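SPbeta prophage-derived aminoglycoside N(3')-acetyltransferase-like protein YokD (Bacillus subtilis, PDB 2NYG) is probably an aminoglycoside N-acetyltransferase-like enzyme that binds coenzyme A, forms a homodimer and may contribute to antibiotic resistance. Local coordinates at residues Arg13-Ile18 / Val52-Ile57; Ser40-Val45 / Gly243-Arg248; Thr182-Ala187 / Thr253-Phe258; Ala187-Pro192 / Tyr214-Phe219. One frame throughout, in Å; residues are numbered along the deposited sequence.

Interaction 1 of 4, residues Arg13-Ile18 / Val52-Ile57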
# COMPACT_ATOMS: atom_id res chain seq x y z
N ARG A 13 -1.28 18.73 10.19
CA ARG A 13 -1.06 17.79 11.28
C ARG A 13 0.29 17.15 10.95
O ARG A 13 0.48 16.63 9.86
CB ARG A 13 -2.14 16.70 11.30
CG ARG A 13 -3.54 17.16 10.94
CD ARG A 13 -4.11 18.08 11.97
NE ARG A 13 -5.47 18.46 11.63
CZ ARG A 13 -6.29 19.13 12.44
NH1 ARG A 13 -5.88 19.50 13.65
NH2 ARG A 13 -7.53 19.40 12.06
N THR A 14 1.23 17.18 11.89
CA THR A 14 2.55 16.60 11.66
C THR A 14 2.86 15.46 12.62
O THR A 14 2.16 15.24 13.61
CB THR A 14 3.66 17.66 11.80
OG1 THR A 14 3.67 18.16 13.14
CG2 THR A 14 3.44 18.81 10.84
N LYS A 15 3.93 14.75 12.30
CA LYS A 15 4.39 13.65 13.12
C LYS A 15 4.44 14.10 14.58
O LYS A 15 3.98 13.41 15.47
CB LYS A 15 5.79 13.22 12.70
CG LYS A 15 6.32 12.03 13.48
CD LYS A 15 7.75 11.71 13.10
CE LYS A 15 8.69 12.81 13.58
NZ LYS A 15 10.08 12.60 13.09
N GLN A 16 4.99 15.28 14.79
CA GLN A 16 5.13 15.84 16.12
C GLN A 16 3.83 16.24 16.79
O GLN A 16 3.65 16.02 17.99
CB GLN A 16 6.03 17.08 16.06
CG GLN A 16 6.32 17.72 17.41
CD GLN A 16 6.90 19.12 17.25
OE1 GLN A 16 7.66 19.37 16.31
NE2 GLN A 16 6.56 20.02 18.18
N SER A 17 2.92 16.85 16.03
CA SER A 17 1.66 17.27 16.60
C SER A 17 0.79 16.06 16.86
O SER A 17 -0.04 16.08 17.77
CB SER A 17 0.94 18.26 15.68
OG SER A 17 0.24 17.59 14.67
N ILE A 18 0.96 15.02 16.05
CA ILE A 18 0.20 13.80 16.23
C ILE A 18 0.83 13.06 17.40
O ILE A 18 0.13 12.42 18.18
CB ILE A 18 0.21 12.90 14.95
CG1 ILE A 18 -0.69 13.51 13.88
CG2 ILE A 18 -0.27 11.50 15.26
CD1 ILE A 18 -0.77 12.68 12.60
N VAL A 52 2.03 9.26 10.40
CA VAL A 52 1.19 8.76 11.47
C VAL A 52 1.83 7.52 12.06
O VAL A 52 1.80 7.33 13.26
CB VAL A 52 -0.26 8.43 10.96
CG1 VAL A 52 -1.15 7.94 12.12
CG2 VAL A 52 -0.88 9.68 10.36
N ILE A 53 2.43 6.71 11.20
CA ILE A 53 3.09 5.49 11.66
C ILE A 53 4.27 5.80 12.57
O ILE A 53 4.50 5.13 13.56
CB ILE A 53 3.60 4.66 10.48
CG1 ILE A 53 2.44 4.22 9.61
CG2 ILE A 53 4.41 3.48 11.00
CD1 ILE A 53 2.87 3.57 8.33
N GLN A 54 5.04 6.82 12.22
CA GLN A 54 6.21 7.18 12.99
C GLN A 54 5.81 7.82 14.31
O GLN A 54 6.51 7.68 15.31
CB GLN A 54 7.07 8.11 12.16
CG GLN A 54 7.36 7.51 10.82
CD GLN A 54 8.24 8.36 9.96
OE1 GLN A 54 8.05 9.57 9.86
NE2 GLN A 54 9.21 7.74 9.32
N ALA A 55 4.68 8.51 14.31
CA ALA A 55 4.19 9.14 15.52
C ALA A 55 3.77 8.03 16.48
O ALA A 55 3.93 8.15 17.69
CB ALA A 55 3.01 10.05 15.18
N LEU A 56 3.25 6.95 15.93
CA LEU A 56 2.84 5.84 16.75
C LEU A 56 4.06 5.17 17.34
O LEU A 56 4.07 4.81 18.52
CB LEU A 56 2.03 4.83 15.92
CG LEU A 56 0.53 5.12 15.91
CD1 LEU A 56 -0.14 4.53 14.68
CD2 LEU A 56 -0.07 4.58 17.19
N ILE A 57 5.08 5.03 16.52
CA ILE A 57 6.33 4.42 16.94
C ILE A 57 7.07 5.29 17.96
O ILE A 57 7.61 4.80 18.95
CB ILE A 57 7.22 4.12 15.71
CG1 ILE A 57 6.63 2.92 14.96
CG2 ILE A 57 8.63 3.84 16.12
CD1 ILE A 57 7.39 2.46 13.78
O HOH W 1 9.67 12.02 10.31

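Interaction 2 of 4, residues Ser40-Val45 / Gly243-Arg248. With COA (coenzyme A), chain G.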
# COMPACT_ATOMS: atom_id res chain seq x y z
N SER A 40 -7.89 9.89 6.79
CA SER A 40 -8.58 11.15 6.49
C SER A 40 -9.24 11.87 7.66
O SER A 40 -9.28 13.10 7.70
CB SER A 40 -9.61 10.93 5.38
OG SER A 40 -10.55 9.93 5.72
N SER A 41 -9.74 11.12 8.63
CA SER A 41 -10.40 11.69 9.77
C SER A 41 -9.49 12.57 10.61
O SER A 41 -9.92 13.24 11.54
CB SER A 41 -10.93 10.58 10.66
OG SER A 41 -9.85 9.77 11.07
N ILE A 42 -8.20 12.55 10.27
CA ILE A 42 -7.24 13.31 11.04
C ILE A 42 -7.06 14.74 10.54
O ILE A 42 -6.69 15.63 11.31
CB ILE A 42 -5.86 12.62 11.03
CG1 ILE A 42 -5.97 11.23 11.65
CG2 ILE A 42 -4.86 13.46 11.81
CD1 ILE A 42 -4.70 10.43 11.53
N GLY A 43 -7.36 14.95 9.26
CA GLY A 43 -7.16 16.25 8.66
C GLY A 43 -5.87 16.07 7.89
O GLY A 43 -5.17 15.09 8.12
N TRP A 44 -5.55 16.99 6.99
CA TRP A 44 -4.33 16.83 6.21
C TRP A 44 -3.10 16.64 7.08
O TRP A 44 -2.84 17.44 7.98
CB TRP A 44 -4.08 18.06 5.33
CG TRP A 44 -2.94 17.82 4.37
CD1 TRP A 44 -2.93 16.93 3.35
CD2 TRP A 44 -1.63 18.39 4.42
NE1 TRP A 44 -1.69 16.91 2.75
CE2 TRP A 44 -0.87 17.79 3.39
CE3 TRP A 44 -1.01 19.35 5.24
CZ2 TRP A 44 0.47 18.11 3.16
CZ3 TRP A 44 0.33 19.67 5.00
CH2 TRP A 44 1.05 19.05 3.97
N VAL A 45 -2.35 15.57 6.84
CA VAL A 45 -1.12 15.38 7.61
C VAL A 45 0.10 15.42 6.67
O VAL A 45 0.13 14.75 5.65
CB VAL A 45 -1.14 14.06 8.46
CG1 VAL A 45 -2.53 13.54 8.62
CG2 VAL A 45 -0.25 13.03 7.85
N GLY A 243 -5.42 15.24 16.10
CA GLY A 243 -5.60 16.04 14.91
C GLY A 243 -7.07 16.44 14.93
O GLY A 243 -7.55 17.03 15.90
N SER A 244 -7.82 16.12 13.88
CA SER A 244 -9.23 16.47 13.90
C SER A 244 -10.09 15.22 14.06
O SER A 244 -11.32 15.28 14.01
CB SER A 244 -9.61 17.26 12.64
OG SER A 244 -9.39 16.51 11.47
N ALA A 245 -9.44 14.08 14.28
CA ALA A 245 -10.13 12.81 14.46
C ALA A 245 -10.45 12.55 15.92
O ALA A 245 -9.66 12.88 16.80
CB ALA A 245 -9.28 11.67 13.92
N ASN A 246 -11.61 11.95 16.17
CA ASN A 246 -12.06 11.63 17.52
C ASN A 246 -11.56 10.26 17.88
O ASN A 246 -11.79 9.30 17.15
CB ASN A 246 -13.59 11.65 17.59
CG ASN A 246 -14.15 13.04 17.49
OD1 ASN A 246 -14.89 13.36 16.56
ND2 ASN A 246 -13.79 13.89 18.44
N CYS A 247 -10.88 10.16 19.01
CA CYS A 247 -10.32 8.88 19.38
C CYS A 247 -10.63 8.38 20.78
O CYS A 247 -10.98 9.14 21.69
CB CYS A 247 -8.79 8.92 19.25
SG CYS A 247 -8.15 9.69 17.76
N ARG A 248 -10.50 7.07 20.95
CA ARG A 248 -10.65 6.51 22.26
C ARG A 248 -9.69 5.38 22.42
O ARG A 248 -9.42 4.63 21.49
CB ARG A 248 -12.09 6.09 22.56
CG ARG A 248 -12.79 5.26 21.56
CD ARG A 248 -14.24 5.20 22.00
NE ARG A 248 -15.16 5.10 20.87
CZ ARG A 248 -16.23 5.87 20.70
NH1 ARG A 248 -16.52 6.82 21.59
NH2 ARG A 248 -17.00 5.71 19.64
N1A COA G . -4.04 13.62 5.60
C2A COA G . -5.38 13.23 5.76
N3A COA G . -5.97 12.44 4.79
C4A COA G . -5.25 12.04 3.68
C5A COA G . -3.90 12.40 3.49
C6A COA G . -3.30 13.21 4.46
N6A COA G . -2.03 13.58 4.34
N7A COA G . -3.47 11.85 2.31
C8A COA G . -4.52 11.15 1.78
N9A COA G . -5.63 11.28 2.64
C1B COA G . -7.00 10.74 2.52
C2B COA G . -7.46 10.26 1.11
O2B COA G . -7.72 11.33 0.17
C3B COA G . -8.71 9.46 1.44
O3B COA G . -9.77 10.46 1.47
P3B COA G . -11.20 10.35 0.68
O7A COA G . -11.30 9.00 -0.07
O8A COA G . -11.29 11.43 -0.37
O9A COA G . -12.31 10.52 1.69
C4B COA G . -8.41 8.84 2.83
O4B COA G . -7.36 9.65 3.39
C5B COA G . -7.92 7.35 2.78
O5B COA G . -7.70 6.95 4.17
P1A COA G . -8.27 5.57 4.70
O1A COA G . -7.96 5.38 6.14
O2A COA G . -7.72 4.41 3.86
O3A COA G . -9.79 5.72 4.40
P2A COA G . -10.85 6.57 5.24
O4A COA G . -11.44 7.59 4.34
O5A COA G . -10.25 7.26 6.47
O6A COA G . -11.84 5.35 5.67
CBP COA G . -11.81 3.30 7.15
CCP COA G . -11.87 4.85 7.01
CDP COA G . -12.33 2.61 5.87
CEP COA G . -10.34 2.94 7.45
CAP COA G . -12.83 2.86 8.26
OAP COA G . -13.51 4.06 8.70
C9P COA G . -12.22 2.16 9.49
O9P COA G . -12.43 2.79 10.68
N8P COA G . -11.50 1.01 9.49
C7P COA G . -10.80 0.52 10.70
C6P COA G . -9.37 -0.00 10.53

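Interaction 3 of 4, residues Thr182-Ala187 / Thr253-Phe258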
# COMPACT_ATOMS: atom_id res chain seq x y z
N THR A 182 -11.94 -5.07 16.05
CA THR A 182 -11.70 -6.48 15.83
C THR A 182 -11.61 -7.33 17.10
O THR A 182 -11.96 -8.50 17.07
CB THR A 182 -10.43 -6.67 15.00
OG1 THR A 182 -10.59 -6.03 13.74
CG2 THR A 182 -10.16 -8.14 14.76
N CYS A 183 -11.15 -6.76 18.21
CA CYS A 183 -11.00 -7.55 19.43
C CYS A 183 -12.29 -8.25 19.87
O CYS A 183 -12.25 -9.35 20.42
CB CYS A 183 -10.46 -6.69 20.57
SG CYS A 183 -11.57 -5.38 21.09
N PHE A 184 -13.44 -7.62 19.63
CA PHE A 184 -14.72 -8.21 20.01
C PHE A 184 -14.96 -9.60 19.42
O PHE A 184 -15.55 -10.46 20.08
CB PHE A 184 -15.86 -7.28 19.63
CG PHE A 184 -15.95 -6.07 20.50
CD1 PHE A 184 -16.52 -4.89 20.02
CD2 PHE A 184 -15.46 -6.10 21.80
CE1 PHE A 184 -16.59 -3.77 20.83
CE2 PHE A 184 -15.53 -4.98 22.62
CZ PHE A 184 -16.09 -3.81 22.13
N HIS A 185 -14.51 -9.82 18.19
CA HIS A 185 -14.68 -11.11 17.55
C HIS A 185 -14.23 -12.21 18.51
O HIS A 185 -14.85 -13.27 18.55
CB HIS A 185 -13.85 -11.24 16.27
CG HIS A 185 -14.42 -10.52 15.08
ND1 HIS A 185 -15.65 -10.83 14.54
CD2 HIS A 185 -13.90 -9.54 14.30
CE1 HIS A 185 -15.86 -10.08 13.47
NE2 HIS A 185 -14.81 -9.29 13.30
N LEU A 186 -13.16 -11.97 19.26
CA LEU A 186 -12.67 -12.98 20.19
C LEU A 186 -13.75 -13.46 21.17
O LEU A 186 -13.84 -14.66 21.44
CB LEU A 186 -11.46 -12.44 20.97
CG LEU A 186 -10.85 -13.34 22.06
CD1 LEU A 186 -10.31 -14.65 21.48
CD2 LEU A 186 -9.75 -12.56 22.74
N ALA A 187 -14.56 -12.54 21.69
CA ALA A 187 -15.63 -12.91 22.61
C ALA A 187 -16.59 -13.92 21.94
O ALA A 187 -17.12 -14.82 22.61
CB ALA A 187 -16.38 -11.68 23.05
N THR A 253 -8.42 -6.47 26.96
CA THR A 253 -8.89 -7.54 27.84
C THR A 253 -10.24 -7.17 28.47
O THR A 253 -11.13 -8.00 28.60
CB THR A 253 -7.88 -7.78 28.94
OG1 THR A 253 -6.62 -8.12 28.36
CG2 THR A 253 -8.33 -8.90 29.84
N GLU A 254 -10.36 -5.91 28.84
CA GLU A 254 -11.55 -5.38 29.47
C GLU A 254 -12.70 -5.33 28.48
O GLU A 254 -13.86 -5.56 28.83
CB GLU A 254 -11.22 -3.99 29.98
CG GLU A 254 -12.22 -3.29 30.85
CD GLU A 254 -11.55 -2.16 31.62
OE1 GLU A 254 -12.22 -1.15 31.93
OE2 GLU A 254 -10.35 -2.28 31.93
N ALA A 255 -12.37 -5.04 27.23
CA ALA A 255 -13.36 -4.95 26.18
C ALA A 255 -13.86 -6.33 25.79
O ALA A 255 -15.05 -6.55 25.60
CB ALA A 255 -12.77 -4.23 24.96
N VAL A 256 -12.95 -7.28 25.67
CA VAL A 256 -13.37 -8.62 25.29
C VAL A 256 -14.31 -9.20 26.35
O VAL A 256 -15.38 -9.73 26.02
CB VAL A 256 -12.17 -9.58 25.09
CG1 VAL A 256 -12.67 -10.96 24.68
CG2 VAL A 256 -11.25 -9.04 24.00
N ASP A 257 -13.91 -9.09 27.61
CA ASP A 257 -14.72 -9.63 28.69
C ASP A 257 -16.13 -9.10 28.69
O ASP A 257 -17.07 -9.88 28.83
CB ASP A 257 -14.05 -9.38 30.04
CG ASP A 257 -12.80 -10.21 30.23
OD1 ASP A 257 -12.65 -11.23 29.52
OD2 ASP A 257 -11.96 -9.85 31.10
N PHE A 258 -16.29 -7.79 28.52
CA PHE A 258 -17.61 -7.17 28.49
C PHE A 258 -18.41 -7.66 27.30
O PHE A 258 -19.61 -7.88 27.41
CB PHE A 258 -17.49 -5.66 28.43
CG PHE A 258 -18.81 -4.95 28.51
CD1 PHE A 258 -19.36 -4.63 29.75
CD2 PHE A 258 -19.50 -4.61 27.35
CE1 PHE A 258 -20.60 -3.99 29.83
CE2 PHE A 258 -20.74 -3.97 27.41
CZ PHE A 258 -21.29 -3.65 28.65

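Interaction 4 of 4, residues Ala187-Pro192 / Tyr214-Phe219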
# COMPACT_ATOMS: atom_id res chain seq x y z
N ALA A 187 -14.56 -12.54 21.69
CA ALA A 187 -15.63 -12.91 22.61
C ALA A 187 -16.59 -13.92 21.94
O ALA A 187 -17.12 -14.82 22.61
CB ALA A 187 -16.38 -11.68 23.05
N GLU A 188 -16.81 -13.78 20.64
CA GLU A 188 -17.70 -14.69 19.92
C GLU A 188 -17.25 -16.15 19.98
O GLU A 188 -18.01 -17.03 19.58
CB GLU A 188 -17.87 -14.24 18.46
CG GLU A 188 -18.72 -12.99 18.31
CD GLU A 188 -18.81 -12.46 16.90
OE1 GLU A 188 -17.76 -12.10 16.32
OE2 GLU A 188 -19.94 -12.38 16.36
N TYR A 189 -16.05 -16.41 20.48
CA TYR A 189 -15.57 -17.78 20.61
C TYR A 189 -15.65 -18.24 22.08
O TYR A 189 -15.19 -19.34 22.44
CB TYR A 189 -14.12 -17.92 20.13
CG TYR A 189 -13.87 -17.60 18.67
CD1 TYR A 189 -13.77 -16.28 18.22
CD2 TYR A 189 -13.67 -18.62 17.73
CE1 TYR A 189 -13.47 -15.98 16.90
CE2 TYR A 189 -13.36 -18.33 16.40
CZ TYR A 189 -13.26 -17.00 16.00
OH TYR A 189 -12.93 -16.68 14.70
N ARG A 190 -16.23 -17.40 22.93
CA ARG A 190 -16.36 -17.70 24.35
C ARG A 190 -17.83 -17.68 24.80
O ARG A 190 -18.10 -17.58 26.00
CB ARG A 190 -15.54 -16.67 25.14
CG ARG A 190 -14.08 -16.65 24.70
CD ARG A 190 -13.23 -15.58 25.37
NE ARG A 190 -11.81 -15.86 25.16
CZ ARG A 190 -10.80 -15.10 25.56
NH1 ARG A 190 -11.03 -13.97 26.21
NH2 ARG A 190 -9.55 -15.48 25.33
N ILE A 191 -18.76 -17.79 23.85
CA ILE A 191 -20.19 -17.77 24.15
C ILE A 191 -20.94 -19.00 23.64
O ILE A 191 -20.48 -19.68 22.73
CB ILE A 191 -20.86 -16.51 23.59
CG1 ILE A 191 -20.78 -16.49 22.06
CG2 ILE A 191 -20.23 -15.28 24.21
CD1 ILE A 191 -21.82 -15.60 21.40
N PRO A 192 -22.12 -19.30 24.22
CA PRO A 192 -22.97 -20.44 23.85
C PRO A 192 -23.39 -20.50 22.39
O PRO A 192 -23.41 -21.56 21.76
CB PRO A 192 -24.16 -20.30 24.79
CG PRO A 192 -23.54 -19.68 25.99
CD PRO A 192 -22.66 -18.61 25.40
N TYR A 214 -11.74 -24.62 5.41
CA TYR A 214 -11.63 -24.62 6.86
C TYR A 214 -12.95 -24.14 7.46
O TYR A 214 -13.80 -23.55 6.77
CB TYR A 214 -10.47 -23.73 7.29
CG TYR A 214 -10.59 -22.28 6.86
CD1 TYR A 214 -10.78 -21.27 7.80
CD2 TYR A 214 -10.54 -21.93 5.51
CE1 TYR A 214 -10.92 -19.94 7.41
CE2 TYR A 214 -10.68 -20.60 5.11
CZ TYR A 214 -10.87 -19.61 6.07
OH TYR A 214 -11.01 -18.30 5.70
N LYS A 215 -13.12 -24.41 8.76
CA LYS A 215 -14.33 -24.00 9.45
C LYS A 215 -14.10 -22.67 10.14
O LYS A 215 -12.98 -22.37 10.56
CB LYS A 215 -14.75 -25.08 10.45
CG LYS A 215 -15.14 -26.40 9.78
CD LYS A 215 -15.60 -27.45 10.79
CE LYS A 215 -16.11 -28.71 10.08
NZ LYS A 215 -17.14 -28.38 9.06
N GLU A 216 -15.16 -21.88 10.25
CA GLU A 216 -15.09 -20.57 10.86
C GLU A 216 -16.44 -20.12 11.40
O GLU A 216 -17.48 -20.56 10.92
CB GLU A 216 -14.63 -19.56 9.82
CG GLU A 216 -14.36 -18.19 10.37
CD GLU A 216 -13.19 -18.20 11.32
OE1 GLU A 216 -12.04 -18.21 10.82
OE2 GLU A 216 -13.42 -18.24 12.55
N LEU A 217 -16.44 -19.24 12.39
CA LEU A 217 -17.69 -18.74 12.94
C LEU A 217 -18.31 -17.68 12.01
O LEU A 217 -17.59 -16.95 11.31
CB LEU A 217 -17.45 -18.12 14.32
CG LEU A 217 -16.91 -19.07 15.38
CD1 LEU A 217 -16.82 -18.35 16.71
CD2 LEU A 217 -17.84 -20.28 15.47
N GLU A 218 -19.63 -17.62 11.97
CA GLU A 218 -20.28 -16.62 11.13
C GLU A 218 -20.48 -15.44 12.06
O GLU A 218 -21.50 -15.33 12.75
CB GLU A 218 -21.63 -17.12 10.60
CG GLU A 218 -22.33 -16.08 9.77
CD GLU A 218 -23.58 -16.59 9.09
OE1 GLU A 218 -23.51 -17.62 8.38
OE2 GLU A 218 -24.63 -15.93 9.24
N PHE A 219 -19.49 -14.56 12.09
CA PHE A 219 -19.50 -13.41 12.96
C PHE A 219 -20.71 -12.51 12.89
O PHE A 219 -21.40 -12.46 11.88
CB PHE A 219 -18.24 -12.59 12.71
CG PHE A 219 -16.99 -13.39 12.84
CD1 PHE A 219 -15.99 -13.32 11.88
CD2 PHE A 219 -16.81 -14.24 13.93
CE1 PHE A 219 -14.83 -14.07 12.01
CE2 PHE A 219 -15.66 -14.98 14.06
CZ PHE A 219 -14.67 -14.90 13.09

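Interaction 1 of 4, residues Arg13-Ile18 / Val52-Ile57
Val52 meets Ile18 through one methyl group from each residue, CG2 of Val52 lying 3.7 Å from CD1 of Ile18. The extended isoleucine makes this possible: its chi2 of -179° stretches the chain until CD1 reaches Val52 on helix 48-60. Two branched aliphatic groups suit this buried place, and Val52 also packs on Ile115 of helix 114-119.

Gln54 lies nearer the surface and uses both its chain and its amide. Its CB packs 3.8 Å from CD of Lys15, so the aliphatic part of the lysine lies against the glutamine. With CG of Lys15 anti to its own backbone N (chi1 -178°), the lysine reaches along the flank of the contact and then bends at chi3. A water spans the two polar ends, donating to OE1 of Gln54 and accepting from NZ of Lys15, while NE2 of Gln54 is bonded to Tyr122 OH.

Ala55 is the point of closest backbone approach, its CA lying 5.1 Å from that of Lys15. Its small CB touches both Lys15 O, at 3.5 Å, and Ile18 CG2, at 3.6 Å; alanine suits a place where the first turn of one helix comes so near another.

That first turn is organised by a capping box: Ser17 N donates to Thr14 OG1, and Thr14 N donates to Ser17 OG. The whole is a helix-helix packing contact in which the capped N terminus of helix 15-25 rests on helix 48-60, beside the coenzyme A-binding loop.

Interaction 2 of 4, residues Ser40-Val45 / Gly243-Arg248
Ile42 and Ser244 make the one settled hydrogen bond between the two segments: Ser244 N donates to Ile42 O over 2.8 Å, with an N-H...O angle of 152°. The donor stands above the carbonyl plane, 38° out of it. Ser244 OG lies near the same oxygen and near Ser41 O, but both of these bonds are weak and its proton could serve either. Next to them Ala245 turns its methyl group toward the loop, CB lying 4.0 Å from CG1 of Ile42 and 3.5 Å from OG of Ser41, whose hydroxyl is bonded to Ser38 O.

Behind this first shell come the glycines. Gly43, with a phi of 102°, takes a backbone shape natural to a residue without a side chain, and its N is bonded to Ser40 O, which closes a tight turn. Gly243 likewise has positive phi, and its CA packs against Ile42 CG2, where a side chain would collide.

The loop as a whole faces coenzyme A. Val45, beyond the turn, reads the adenine edge with its backbone, N donating to N1A over 2.9 Å and O accepting from N6A over 2.8 Å. Ser40, at its start, has OG within bonding distance of the phosphate oxygens O4A and O5A. Residues 40-45 thus belong to the coenzyme A-binding site of this antibiotic N-acetyltransferase family member, joined through Ser244 to the entry of strand 245-251.

Interaction 3 of 4, residues Thr182-Ala187 / Thr253-Phe258
Val256 is the most covered residue of this contact, reaching from helix 252-268 toward the short, weakly bonded helix 183-187 with both methyl groups. Its CG1 stands anti to the backbone N (chi1 -180°) and lies 3.9 Å from CD2 of Leu186 and 4.1 Å from CB of Ala187. CG2, anti to the carbonyl carbon, touches Cys183 O at 3.7 Å and also meets Leu186 CD2. A beta-branched residue suits the place because its two methyls can fill both directions at once. Leu186 answers from across at about a right angle, its chi2 of 62° helping to bring CD2 within packing distance of both valine methyls.

Phe184 leaves its helix along the flank, yet its ring swings back toward Ala255. It arrives edge first: CE2 is 3.4 Å from Ala255 O, which lies near the ring plane, and 3.7 Å from Ala255 CB. The small alanine leaves room for that edge, and Val227 of helix 224-234 packs on the same phenylalanine.

The axes of the two short helical segments come within 8.1 Å at a crossing angle of -41°, a close approach allowed by Ala187 and Ala255. No hydrogen bond joins the segments; their cohesion rests mainly on apolar packing, supplemented by carbon-oxygen contacts to backbone carbonyls.

Interaction 4 of 4, residues Ala187-Pro192 / Tyr214-Phe219
The type I turn from Ala187 to Arg190, which begins at the last residue of helix 183-187, sets Glu188 and Tyr189 against the end of strand 208-217 in the three-stranded antiparallel sheet and against Phe219 in the loop after it. Tyr189 has the largest share of the buried surface. Its OH donates to Glu216 OE2 over 2.7 Å, meeting the oxygen from above the carboxylate plane, with ring and carboxylate at right angles. Glu216 is bent at chi2 (66°), which folds its carboxylate back beside the strand so that the same OE2 also accepts from Leu217 N.

Leu217 covers one face of the tyrosine in a CH-pi contact, CD1 lying 3.5 Å from the ring centroid. The rings of Tyr189 and Phe219 meet obliquely, with centroids 5.8 Å apart and planes at 58°; the phenol oxygen lies at the edge of the phenylalanine.

Glu188 extends beside Phe219, OE1 approaching CD2 at 3.3 Å, but its polar partners lie just outside the segments: Arg220 N bonds OE2 and His185 ND1 bonds OE1.

Tyrosine suits its position by offering an apolar face to leucine and a hydroxyl to glutamate. Two donors on Glu216 OE2 should restrict the carboxylate's rotation and would probably stabilise its negative charge in a buried setting.

Starting from the N terminus, interaction 1 closes a short loop around strand 32-37, bringing helix 48-60 back against the start of helix 15-25. Interaction 2 crosses it, since residues 40-45 lie inside that loop while their partner, 243-248, comes almost 200 residues later; the two contacts touch where Arg13 N probably bonds Trp44 O. Interaction 3 crosses interaction 2 in turn: strand 245-251 of the central mixed sheet runs straight into helix 252-268, which packs on helix 183-187. Interaction 4 lies within the loops of both 2 and 3, shares Ala187 with interaction 3, and ties the small antiparallel sheet to that helical layer, across the chain's centre from interactions 1 and 2.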